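Ribonuclease J (Methanolobus psychrophilus R15, PDB 5HAB) probably hydrolyses RNA as an archaeal exoribonuclease of the metallo-beta-lactamase superfamily, in its beta-CASP branch. Local coordinates at residues Glu77-Gly82 against Pro114-Arg119; Ser188-Tyr193 against Lys215-Glu220; Gly354-Gly359 against Phe363-Gly368; Glu418-Leu423 against Gln443-Ala448. The protein carries 1 engineered substitution. All coordinates share one frame; numbering follows the deposited sequence.

Contact 1. Residues Glu77-Gly82 against Pro114-Arg119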
loop_
_atom_site.group_PDB
_atom_site.type_symbol
_atom_site.label_atom_id
_atom_site.label_comp_id
_atom_site.label_asym_id
_atom_site.label_seq_id
_atom_site.Cartn_x
_atom_site.Cartn_y
_atom_site.Cartn_z
ATOM N N GLU B 77 34.656 9.956 -6.102
ATOM C CA GLU B 77 33.497 10.111 -6.966
ATOM C C GLU B 77 32.391 9.190 -6.461
ATOM O O GLU B 77 31.214 9.561 -6.424
ATOM C CB GLU B 77 33.865 9.794 -8.415
ATOM C CG GLU B 77 32.696 9.742 -9.378
ATOM C CD GLU B 77 33.142 9.501 -10.809
ATOM O OE1 GLU B 77 32.277 9.484 -11.711
ATOM O OE2 GLU B 77 34.360 9.320 -11.032
ATOM N N LEU B 78 32.793 8.000 -6.033
ATOM C CA LEU B 78 31.873 7.052 -5.436
ATOM C C LEU B 78 31.300 7.609 -4.136
ATOM O O LEU B 78 30.138 7.390 -3.831
ATOM C CB LEU B 78 32.570 5.720 -5.182
ATOM C CG LEU B 78 32.848 4.842 -6.400
ATOM C CD1 LEU B 78 33.762 3.698 -6.009
ATOM C CD2 LEU B 78 31.550 4.307 -6.982
ATOM N N ILE B 79 32.107 8.347 -3.382
ATOM C CA ILE B 79 31.631 8.951 -2.145
ATOM C C ILE B 79 30.614 10.042 -2.459
ATOM O O ILE B 79 29.583 10.144 -1.792
ATOM C CB ILE B 79 32.789 9.503 -1.304
ATOM C CG1 ILE B 79 33.630 8.360 -0.743
ATOM C CG2 ILE B 79 32.259 10.342 -0.159
ATOM C CD1 ILE B 79 34.817 8.824 0.062
ATOM N N GLU B 80 30.898 10.847 -3.481
ATOM C CA GLU B 80 29.964 11.891 -3.911
ATOM C C GLU B 80 28.639 11.288 -4.381
ATOM O O GLU B 80 27.583 11.886 -4.188
ATOM C CB GLU B 80 30.574 12.755 -5.019
ATOM C CG GLU B 80 31.778 13.584 -4.577
ATOM C CD GLU B 80 32.432 14.338 -5.728
ATOM O OE1 GLU B 80 31.776 14.518 -6.775
ATOM O OE2 GLU B 80 33.604 14.752 -5.586
ATOM N N MET B 81 28.694 10.110 -4.998
ATOM C CA MET B 81 27.472 9.365 -5.289
ATOM C C MET B 81 26.966 8.689 -4.013
ATOM O O MET B 81 25.780 8.748 -3.699
ATOM C CB MET B 81 27.708 8.305 -6.368
ATOM C CG MET B 81 28.403 8.808 -7.618
ATOM S SD MET B 81 28.324 7.604 -8.956
ATOM C CE MET B 81 28.586 6.076 -8.065
ATOM N N GLY B 82 27.890 8.037 -3.305
ATOM C CA GLY B 82 27.627 7.330 -2.059
ATOM C C GLY B 82 26.420 6.414 -2.055
ATOM O O GLY B 82 25.410 6.837 -1.495
ATOM N N PRO B 114 37.921 -2.652 -1.714
ATOM C CA PRO B 114 38.959 -2.295 -2.689
ATOM C C PRO B 114 39.103 -0.802 -2.950
ATOM O O PRO B 114 40.021 -0.399 -3.663
ATOM C CB PRO B 114 38.496 -2.999 -3.974
ATOM C CG PRO B 114 37.512 -4.008 -3.539
ATOM C CD PRO B 114 36.839 -3.417 -2.360
ATOM N N LYS B 115 38.209 0.009 -2.401
ATOM C CA LYS B 115 38.234 1.432 -2.697
ATOM C C LYS B 115 38.751 2.277 -1.531
ATOM O O LYS B 115 39.296 3.361 -1.742
ATOM C CB LYS B 115 36.834 1.899 -3.105
ATOM C CG LYS B 115 36.548 1.736 -4.592
ATOM C CD LYS B 115 37.765 2.095 -5.429
ATOM C CE LYS B 115 37.607 1.645 -6.869
ATOM N NZ LYS B 115 36.576 2.439 -7.586
ATOM N N LEU B 116 38.594 1.783 -0.307
ATOM C CA LEU B 116 38.952 2.573 0.867
ATOM C C LEU B 116 39.970 1.879 1.780
ATOM O O LEU B 116 40.674 2.550 2.536
ATOM C CB LEU B 116 37.698 2.920 1.679
ATOM C CG LEU B 116 36.555 3.676 1.004
ATOM C CD1 LEU B 116 35.346 3.714 1.922
ATOM C CD2 LEU B 116 36.981 5.079 0.625
ATOM N N ALA B 117 40.034 0.549 1.739
ATOM C CA ALA B 117 40.871 -0.174 2.697
ATOM C C ALA B 117 42.368 0.116 2.520
ATOM O O ALA B 117 43.123 0.120 3.496
ATOM C CB ALA B 117 40.621 -1.663 2.597
ATOM N N HIS B 118 42.789 0.384 1.288
ATOM C CA HIS B 118 44.213 0.528 0.983
ATOM C C HIS B 118 44.814 1.814 1.547
ATOM O O HIS B 118 46.028 2.001 1.505
ATOM C CB HIS B 118 44.453 0.464 -0.530
ATOM C CG HIS B 118 43.814 1.579 -1.296
ATOM N ND1 HIS B 118 44.316 2.862 -1.304
ATOM C CD2 HIS B 118 42.722 1.598 -2.098
ATOM C CE1 HIS B 118 43.554 3.627 -2.064
ATOM N NE2 HIS B 118 42.580 2.885 -2.559
ATOM N N ARG B 119 43.966 2.709 2.045
ATOM C CA ARG B 119 44.437 3.961 2.629
ATOM C C ARG B 119 44.761 3.837 4.113
ATOM O O ARG B 119 45.323 4.755 4.709
ATOM C CB ARG B 119 43.407 5.068 2.418
ATOM C CG ARG B 119 43.405 5.601 1.006
ATOM C CD ARG B 119 42.544 6.836 0.869
ATOM N NE ARG B 119 42.386 7.179 -0.538
ATOM C CZ ARG B 119 41.346 6.813 -1.275
ATOM N NH1 ARG B 119 40.381 6.080 -0.733
ATOM N NH2 ARG B 119 41.276 7.163 -2.552
#
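Leu78 starts the contact by sending one branch of its fork, CD1, against the bent chain of Lys115. CG stands anti to the carbonyl carbon (chi1 -74°), which carries the fork toward the other helix, and the two side chains cross at about a right angle. Leu78 CD1 lies 3.7 Å from Lys115 CG and 3.5 Å from Lys115 NZ. Lysine suits the spot because its methylenes offer apolar surface to the leucine; CG lies against the leucine directly, and the bends at chi2 and chi4 fold the chain so that the ammonium group returns to the same methyl. Leu78 also touches Ile84. Near the start of the first helix, Ser75 supplies a polar tie: its OG is hydrogen-bonded to both Lys115 O and Arg119 NH1. Helices 75-81 and 113-116 lie in successive connections of the metallo-beta-lactamase fold: the first falls between the neighbouring parallel strands 49-53 and 96-102, the second between 96-102 and 124-126. One residue further on, Ile79 stretches out fully (chi2 178°), and its CD1 comes within 4.4 Å of Leu116 CD2, a looser methyl-to-methyl meeting for which two branched apolar chains are well suited. Leu116 also packs on Met55 and Asp87.

Contact 2. Residues Ser188-Tyr193 against Lys215-Glu220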
loop_
_atom_site.group_PDB
_atom_site.type_symbol
_atom_site.label_atom_id
_atom_site.label_comp_id
_atom_site.label_asym_id
_atom_site.label_seq_id
_atom_site.Cartn_x
_atom_site.Cartn_y
_atom_site.Cartn_z
ATOM N N SER B 188 37.683 -1.713 30.041
ATOM C CA SER B 188 36.447 -1.341 30.732
ATOM C C SER B 188 35.261 -2.221 30.343
ATOM O O SER B 188 34.151 -2.021 30.840
ATOM C CB SER B 188 36.097 0.121 30.460
ATOM O OG SER B 188 36.867 0.996 31.264
ATOM N N GLY B 189 35.486 -3.182 29.451
ATOM C CA GLY B 189 34.411 -4.050 29.002
ATOM C C GLY B 189 34.331 -4.201 27.495
ATOM O O GLY B 189 35.223 -3.745 26.782
ATOM N N ALA B 190 33.255 -4.816 27.006
ATOM C CA ALA B 190 33.181 -5.206 25.596
ATOM C C ALA B 190 32.242 -4.338 24.758
ATOM O O ALA B 190 31.187 -3.929 25.217
ATOM C CB ALA B 190 32.760 -6.670 25.489
ATOM N N VAL B 191 32.629 -4.088 23.512
ATOM C CA VAL B 191 31.744 -3.452 22.549
ATOM C C VAL B 191 31.319 -4.494 21.526
ATOM O O VAL B 191 32.150 -5.064 20.838
ATOM C CB VAL B 191 32.412 -2.255 21.867
ATOM C CG1 VAL B 191 31.506 -1.698 20.780
ATOM C CG2 VAL B 191 32.747 -1.174 22.890
ATOM N N VAL B 192 30.020 -4.746 21.428
ATOM C CA VAL B 192 29.534 -5.804 20.553
ATOM C C VAL B 192 28.875 -5.211 19.317
ATOM O O VAL B 192 28.120 -4.244 19.392
ATOM C CB VAL B 192 28.568 -6.744 21.295
ATOM C CG1 VAL B 192 28.051 -7.823 20.365
ATOM C CG2 VAL B 192 29.271 -7.375 22.484
ATOM N N TYR B 193 29.209 -5.799 18.177
ATOM C CA TYR B 193 28.690 -5.414 16.883
ATOM C C TYR B 193 27.977 -6.626 16.295
ATOM O O TYR B 193 28.590 -7.683 16.075
ATOM C CB TYR B 193 29.836 -4.924 15.993
ATOM C CG TYR B 193 29.507 -4.547 14.562
ATOM C CD1 TYR B 193 29.363 -5.519 13.582
ATOM C CD2 TYR B 193 29.399 -3.215 14.182
ATOM C CE1 TYR B 193 29.093 -5.179 12.263
ATOM C CE2 TYR B 193 29.131 -2.863 12.869
ATOM C CZ TYR B 193 28.981 -3.852 11.915
ATOM O OH TYR B 193 28.719 -3.516 10.606
ATOM N N LYS B 215 25.219 -14.866 26.555
ATOM C CA LYS B 215 24.817 -14.698 27.948
ATOM C C LYS B 215 26.027 -14.381 28.823
ATOM O O LYS B 215 25.988 -13.469 29.662
ATOM C CB LYS B 215 24.114 -15.956 28.458
ATOM C CG LYS B 215 22.818 -16.288 27.740
ATOM C CD LYS B 215 22.167 -17.525 28.338
ATOM C CE LYS B 215 21.024 -18.024 27.472
ATOM N NZ LYS B 215 20.405 -19.251 28.045
ATOM N N GLU B 216 27.101 -15.142 28.618
ATOM C CA GLU B 216 28.359 -14.899 29.319
ATOM C C GLU B 216 28.838 -13.464 29.119
ATOM O O GLU B 216 29.161 -12.791 30.088
ATOM C CB GLU B 216 29.435 -15.885 28.861
ATOM C CG GLU B 216 29.243 -17.292 29.400
ATOM C CD GLU B 216 30.396 -18.212 29.045
ATOM O OE1 GLU B 216 31.109 -17.919 28.061
ATOM O OE2 GLU B 216 30.587 -19.228 29.748
ATOM N N LEU B 217 28.889 -13.011 27.865
ATOM C CA LEU B 217 29.250 -11.628 27.539
ATOM C C LEU B 217 28.383 -10.643 28.302
ATOM O O LEU B 217 28.881 -9.660 28.854
ATOM C CB LEU B 217 29.119 -11.355 26.040
ATOM C CG LEU B 217 30.365 -11.475 25.171
ATOM C CD1 LEU B 217 29.995 -11.197 23.733
ATOM C CD2 LEU B 217 31.428 -10.501 25.642
ATOM N N GLY B 218 27.079 -10.902 28.300
ATOM C CA GLY B 218 26.144 -10.103 29.067
ATOM C C GLY B 218 26.572 -9.960 30.514
ATOM O O GLY B 218 26.560 -8.863 31.071
ATOM N N LYS B 219 26.956 -11.077 31.125
ATOM C CA LYS B 219 27.361 -11.063 32.531
ATOM C C LYS B 219 28.741 -10.434 32.762
ATOM O O LYS B 219 28.990 -9.845 33.812
ATOM C CB LYS B 219 27.331 -12.489 33.085
ATOM C CG LYS B 219 25.921 -13.054 33.163
ATOM C CD LYS B 219 25.910 -14.549 33.408
ATOM C CE LYS B 219 24.493 -15.098 33.320
ATOM N NZ LYS B 219 24.471 -16.578 33.147
ATOM N N GLU B 220 29.623 -10.538 31.773
ATOM C CA GLU B 220 30.973 -9.987 31.873
ATOM C C GLU B 220 30.961 -8.466 31.760
ATOM O O GLU B 220 31.781 -7.785 32.372
ATOM C CB GLU B 220 31.875 -10.586 30.791
ATOM C CG GLU B 220 32.157 -12.074 30.968
ATOM C CD GLU B 220 32.782 -12.703 29.734
ATOM O OE1 GLU B 220 33.208 -11.953 28.826
ATOM O OE2 GLU B 220 32.844 -13.948 29.671
#
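Leu217 carries the helix side of this contact, and its fork divides between two residues of the strand. CD2 reaches the methyl of Ala190, with Leu217 CD2 and Ala190 CB 4.1 Å apart. The other branch turns to the valine two positions along, where Leu217 CD1 lies 4.1 Å from Val192 CG2. Ala190 and Val192 point to the same side of the strand, as residues two apart do, and a leucine fork is about wide enough to meet both. Val192 offers CG2, the branch anti to its carbonyl carbon, and the valine and leucine side chains meet at a slant. Small size serves Ala190, since the helix passes closest here, with Ala190 CA and Leu217 CA 7.8 Å apart. The joining is wholly apolar, as befits the buried side of a sheet. This is the strand-to-helix half of a beta-alpha-beta crossover: strand 189-194 leads through helix 211-220 to strand 222-228, its parallel neighbour, to which Ala190 and Val192 are hydrogen-bonded through their backbones. Leu217 also reaches Ala183 and His185 on strand 179-186, so this leucine spans two neighbouring strands of the sheet.

Contact 3. Residues Gly354-Gly359 against Phe363-Gly368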
loop_
_atom_site.group_PDB
_atom_site.type_symbol
_atom_site.label_atom_id
_atom_site.label_comp_id
_atom_site.label_asym_id
_atom_site.label_seq_id
_atom_site.Cartn_x
_atom_site.Cartn_y
_atom_site.Cartn_z
ATOM N N GLY B 354 18.682 -12.816 -17.509
ATOM C CA GLY B 354 18.344 -11.641 -18.292
ATOM C C GLY B 354 18.684 -11.814 -19.760
ATOM O O GLY B 354 18.042 -11.229 -20.632
ATOM N N ARG B 355 19.704 -12.619 -20.033
ATOM C CA ARG B 355 20.133 -12.855 -21.404
ATOM C C ARG B 355 19.226 -13.898 -22.049
ATOM O O ARG B 355 18.899 -13.803 -23.233
ATOM C CB ARG B 355 21.605 -13.287 -21.441
ATOM C CG ARG B 355 22.569 -12.106 -21.555
ATOM C CD ARG B 355 24.005 -12.473 -21.181
ATOM N NE ARG B 355 24.388 -13.797 -21.661
ATOM C CZ ARG B 355 24.707 -14.071 -22.921
ATOM N NH1 ARG B 355 24.699 -13.108 -23.836
ATOM N NH2 ARG B 355 25.035 -15.309 -23.265
ATOM N N ILE B 356 18.811 -14.885 -21.259
ATOM C CA ILE B 356 17.835 -15.868 -21.715
ATOM C C ILE B 356 16.527 -15.170 -22.077
ATOM O O ILE B 356 15.895 -15.489 -23.087
ATOM C CB ILE B 356 17.587 -16.946 -20.651
ATOM C CG1 ILE B 356 18.827 -17.818 -20.463
ATOM C CG2 ILE B 356 16.378 -17.801 -21.017
ATOM C CD1 ILE B 356 18.591 -18.981 -19.525
ATOM N N ALA B 357 16.134 -14.203 -21.252
ATOM C CA ALA B 357 14.876 -13.495 -21.449
ATOM C C ALA B 357 14.892 -12.639 -22.711
ATOM O O ALA B 357 13.847 -12.398 -23.319
ATOM C CB ALA B 357 14.562 -12.636 -20.238
ATOM N N ASN B 358 16.075 -12.184 -23.108
ATOM C CA ASN B 358 16.192 -11.357 -24.304
ATOM C C ASN B 358 16.415 -12.208 -25.549
ATOM O O ASN B 358 16.508 -11.680 -26.656
ATOM C CB ASN B 358 17.335 -10.350 -24.156
ATOM C CG ASN B 358 16.944 -9.141 -23.339
ATOM O OD1 ASN B 358 17.667 -8.736 -22.430
ATOM N ND2 ASN B 358 15.793 -8.557 -23.654
ATOM N N GLY B 359 16.485 -13.524 -25.369
ATOM C CA GLY B 359 16.661 -14.429 -26.491
ATOM C C GLY B 359 18.072 -14.423 -27.050
ATOM O O GLY B 359 18.314 -14.880 -28.167
ATOM N N PHE B 363 19.126 -21.161 -25.318
ATOM C CA PHE B 363 17.993 -21.541 -24.492
ATOM C C PHE B 363 16.776 -20.688 -24.824
ATOM O O PHE B 363 16.816 -19.460 -24.740
ATOM C CB PHE B 363 18.346 -21.411 -23.006
ATOM C CG PHE B 363 17.398 -22.128 -22.085
ATOM C CD1 PHE B 363 16.156 -21.590 -21.784
ATOM C CD2 PHE B 363 17.755 -23.334 -21.506
ATOM C CE1 PHE B 363 15.286 -22.247 -20.938
ATOM C CE2 PHE B 363 16.889 -23.993 -20.657
ATOM C CZ PHE B 363 15.653 -23.446 -20.372
ATOM N N LYS B 364 15.698 -21.351 -25.219
ATOM C CA LYS B 364 14.439 -20.672 -25.476
ATOM C C LYS B 364 13.387 -21.137 -24.472
ATOM O O LYS B 364 13.096 -22.332 -24.367
ATOM C CB LYS B 364 13.966 -20.931 -26.909
ATOM C CG LYS B 364 14.724 -20.146 -27.970
ATOM C CD LYS B 364 14.423 -18.656 -27.873
ATOM C CE LYS B 364 15.019 -17.889 -29.044
ATOM N NZ LYS B 364 14.558 -16.472 -29.068
ATOM N N VAL B 365 12.836 -20.194 -23.718
ATOM C CA VAL B 365 11.769 -20.517 -22.786
ATOM C C VAL B 365 10.459 -20.665 -23.559
ATOM O O VAL B 365 10.105 -19.832 -24.391
ATOM C CB VAL B 365 11.664 -19.472 -21.655
ATOM C CG1 VAL B 365 12.909 -19.517 -20.783
ATOM C CG2 VAL B 365 11.489 -18.090 -22.217
ATOM N N GLU B 366 9.750 -21.751 -23.289
ATOM C CA GLU B 366 8.495 -22.041 -23.968
ATOM C C GLU B 366 7.383 -22.267 -22.942
ATOM O O GLU B 366 7.662 -22.546 -21.775
ATOM C CB GLU B 366 8.676 -23.243 -24.901
ATOM C CG GLU B 366 9.032 -24.543 -24.202
ATOM C CD GLU B 366 9.514 -25.608 -25.173
ATOM O OE1 GLU B 366 9.645 -25.297 -26.378
ATOM O OE2 GLU B 366 9.775 -26.748 -24.732
ATOM N N THR B 367 6.135 -22.112 -23.381
ATOM C CA THR B 367 4.968 -22.172 -22.500
ATOM C C THR B 367 5.023 -23.342 -21.517
ATOM O O THR B 367 5.343 -24.471 -21.889
ATOM C CB THR B 367 3.666 -22.263 -23.326
ATOM O OG1 THR B 367 3.536 -21.089 -24.137
ATOM C CG2 THR B 367 2.448 -22.369 -22.415
ATOM N N GLY B 368 4.732 -23.055 -20.252
ATOM C CA GLY B 368 4.754 -24.079 -19.227
ATOM C C GLY B 368 6.021 -24.077 -18.395
ATOM O O GLY B 368 5.993 -24.476 -17.233
#
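The Phe363 ring receives Ile356 obliquely, with Ile356 CG2 3.9 Å from Phe363 CD1, while Val365 CG1 lies at the ring's edge, in its plane. Both segments belong to the beta-CASP domain, where helix 352-357 ends in a Schellman motif and the chain doubles back toward strand 370-374. Gly359 completes that motif: its positive phi (75°) is easy for glycine, and Gly359 N bonds to Ile356 O at 3.1 Å. The turn sets the returning chain beside the last helical turn. Ile356 fills the angle between them with a single methyl, for CG2 also meets Val365 CG1 at 3.9 Å. A beta-branched residue fits well, since CG2 sits close to the backbone and needs no long reach; the phenylalanine gives the broad apolar surface beside it. Ile263 of strand 262-266 touches both Ile356 and Phe363 and so joins the turn to the domain's parallel sheet, while Leu327 and Met331, packing on the phenylalanine, join it to helix 320-331. Lys364 starts out away from the helix, but a bend at chi2 (-68°) swings its end back over the turn. Its NZ comes to rest 3.9 Å from Gly359 CA and 4.2 Å from Gly359 O.

Contact 4. Residues Glu418-Leu423 against Gln443-Ala448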
loop_
_atom_site.group_PDB
_atom_site.type_symbol
_atom_site.label_atom_id
_atom_site.label_comp_id
_atom_site.label_asym_id
_atom_site.label_seq_id
_atom_site.Cartn_x
_atom_site.Cartn_y
_atom_site.Cartn_z
ATOM N N GLU B 418 15.253 -10.627 22.426
ATOM C CA GLU B 418 16.027 -11.637 23.135
ATOM C C GLU B 418 17.529 -11.333 23.119
ATOM O O GLU B 418 18.225 -11.583 24.106
ATOM C CB GLU B 418 15.743 -13.019 22.546
ATOM C CG GLU B 418 14.286 -13.441 22.735
ATOM C CD GLU B 418 14.077 -14.937 22.618
ATOM O OE1 GLU B 418 12.939 -15.394 22.860
ATOM O OE2 GLU B 418 15.048 -15.657 22.294
ATOM N N LEU B 419 18.028 -10.789 22.014
ATOM C CA LEU B 419 19.430 -10.368 21.953
ATOM C C LEU B 419 19.705 -9.329 23.038
ATOM O O LEU B 419 20.711 -9.390 23.750
ATOM C CB LEU B 419 19.777 -9.799 20.577
ATOM C CG LEU B 419 21.197 -9.237 20.429
ATOM C CD1 LEU B 419 22.232 -10.328 20.628
ATOM C CD2 LEU B 419 21.387 -8.571 19.079
ATOM N N LEU B 420 18.787 -8.377 23.154
ATOM C CA LEU B 420 18.887 -7.314 24.137
ATOM C C LEU B 420 18.862 -7.899 25.547
ATOM O O LEU B 420 19.572 -7.426 26.434
ATOM C CB LEU B 420 17.746 -6.315 23.940
ATOM C CG LEU B 420 18.078 -4.828 24.014
ATOM C CD1 LEU B 420 19.356 -4.546 23.251
ATOM C CD2 LEU B 420 16.934 -4.026 23.424
ATOM N N ARG B 421 18.065 -8.946 25.750
ATOM C CA ARG B 421 17.979 -9.550 27.078
ATOM C C ARG B 421 19.210 -10.389 27.412
ATOM O O ARG B 421 19.557 -10.552 28.581
ATOM C CB ARG B 421 16.726 -10.421 27.197
ATOM C CG ARG B 421 15.418 -9.649 27.295
ATOM C CD ARG B 421 14.270 -10.536 27.789
ATOM N NE ARG B 421 14.721 -11.627 28.653
ATOM C CZ ARG B 421 14.831 -12.894 28.260
ATOM N NH1 ARG B 421 14.524 -13.229 27.013
ATOM N NH2 ARG B 421 15.250 -13.821 29.110
ATOM N N MET B 422 19.893 -10.886 26.389
ATOM C CA MET B 422 21.081 -11.698 26.612
ATOM C C MET B 422 22.336 -10.850 26.833
ATOM O O MET B 422 23.074 -11.062 27.794
ATOM C CB MET B 422 21.288 -12.655 25.436
ATOM C CG MET B 422 20.300 -13.813 25.415
ATOM S SD MET B 422 20.637 -15.019 24.117
ATOM C CE MET B 422 20.226 -14.069 22.655
ATOM N N LEU B 423 22.572 -9.887 25.950
ATOM C CA LEU B 423 23.789 -9.087 26.030
ATOM C C LEU B 423 23.717 -8.034 27.129
ATOM O O LEU B 423 24.750 -7.558 27.600
ATOM C CB LEU B 423 24.075 -8.417 24.685
ATOM C CG LEU B 423 24.652 -9.334 23.608
ATOM C CD1 LEU B 423 24.881 -8.566 22.312
ATOM C CD2 LEU B 423 25.948 -9.962 24.105
ATOM N N GLN B 443 11.655 2.152 19.384
ATOM C CA GLN B 443 10.433 1.830 20.133
ATOM C C GLN B 443 10.547 0.461 20.816
ATOM O O GLN B 443 10.207 0.307 22.013
ATOM C CB GLN B 443 9.209 1.892 19.217
ATOM C CG GLN B 443 8.904 3.325 18.781
ATOM C CD GLN B 443 7.698 3.440 17.875
ATOM O OE1 GLN B 443 7.616 2.786 16.834
ATOM N NE2 GLN B 443 6.751 4.288 18.267
ATOM N N MET B 444 11.052 -0.522 20.074
ATOM C CA MET B 444 11.316 -1.824 20.694
ATOM C C MET B 444 12.245 -1.722 21.925
ATOM O O MET B 444 11.957 -2.289 22.978
ATOM C CB MET B 444 11.912 -2.787 19.663
ATOM C CG MET B 444 12.122 -4.211 20.163
ATOM S SD MET B 444 13.641 -4.454 21.121
ATOM C CE MET B 444 14.877 -3.920 19.942
ATOM N N ALA B 445 13.348 -0.991 21.793
ATOM C CA ALA B 445 14.335 -0.891 22.864
ATOM C C ALA B 445 13.769 -0.160 24.073
ATOM O O ALA B 445 14.086 -0.498 25.215
ATOM C CB ALA B 445 15.599 -0.193 22.368
ATOM N N GLU B 446 12.939 0.848 23.825
ATOM C CA GLU B 446 12.248 1.527 24.917
ATOM C C GLU B 446 11.363 0.542 25.668
ATOM O O GLU B 446 11.318 0.566 26.900
ATOM C CB GLU B 446 11.414 2.705 24.403
ATOM C CG GLU B 446 12.243 3.883 23.907
ATOM C CD GLU B 446 11.390 4.981 23.294
ATOM O OE1 GLU B 446 11.794 6.159 23.356
ATOM O OE2 GLU B 446 10.322 4.664 22.734
ATOM N N ASP B 447 10.678 -0.343 24.943
ATOM C CA ASP B 447 9.914 -1.392 25.631
ATOM C C ASP B 447 10.828 -2.260 26.501
ATOM O O ASP B 447 10.402 -2.779 27.527
ATOM C CB ASP B 447 9.158 -2.276 24.638
ATOM C CG ASP B 447 7.986 -1.567 23.999
ATOM O OD1 ASP B 447 7.597 -0.490 24.498
ATOM O OD2 ASP B 447 7.455 -2.091 22.994
ATOM N N ALA B 448 12.091 -2.396 26.103
ATOM C CA ALA B 448 13.030 -3.243 26.832
ATOM C C ALA B 448 13.679 -2.491 27.993
ATOM O O ALA B 448 14.550 -3.029 28.672
ATOM C CB ALA B 448 14.104 -3.784 25.892
#
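Ala448 N, the amide of the residue whose methyl meets Leu420, is shared by two carbonyls at the end of its helix: Ala445 O at 2.9 Å and Met444 O at 3.1 Å, both bonds weak. The two bonds continue the helical winding of 435-447 to Ala448, whose CB points toward helix 413-423. There it finds Leu420 CD2 at 3.8 Å. That one methyl does all the touching from its side: it lies 4.0 Å from Met444 SD, equally near Met444 CE, and 4.2 Å from Ala445 CB. Leu420 and Met444 approach tip to tip, the methionine curling round through bends at chi2 and chi3 so that its sulfur and methyl both face the leucine. Flexible methionine can follow a neighbour's shape in this way, whereas the alanines, with a single carbon each, let Leu420 come close to the helix surface. Both helices belong to the RNA specificity region of zinc-dependent metallo-hydrolases, and strand 427-431 runs between them in sequence. Leu420 also packs on Leu225 of strand 222-228, while Trp417 lies against Ala448. On helix 435-447, Glu446 forms a salt bridge with Arg460 of the fourth subunit. With a methyl meeting methyls and a sulfur, the pairing of the two helices here rests on dispersion and the burial of apolar surface rather than on directional bonds.

Followed from the N terminus, the four contacts come in series, and none nests within or crosses another. Contact 1 closes a loop of 31 residues containing strand 96-102 and joins two helices of the first mixed sheet's connections. Contact 2 closes 21 residues within one crossover of the second mixed sheet. Contact 3, bridging just three residues, lies far off in the beta-CASP domain, its centre about 53 Å from that of contact 2. The chain then returns, and contact 4 closes 19 residues around strand 427-431. Contacts 2 and 4 touch: Leu423 packs on both Val192 and Leu217, tying helix 413-423 to the second sheet and to helix 211-220.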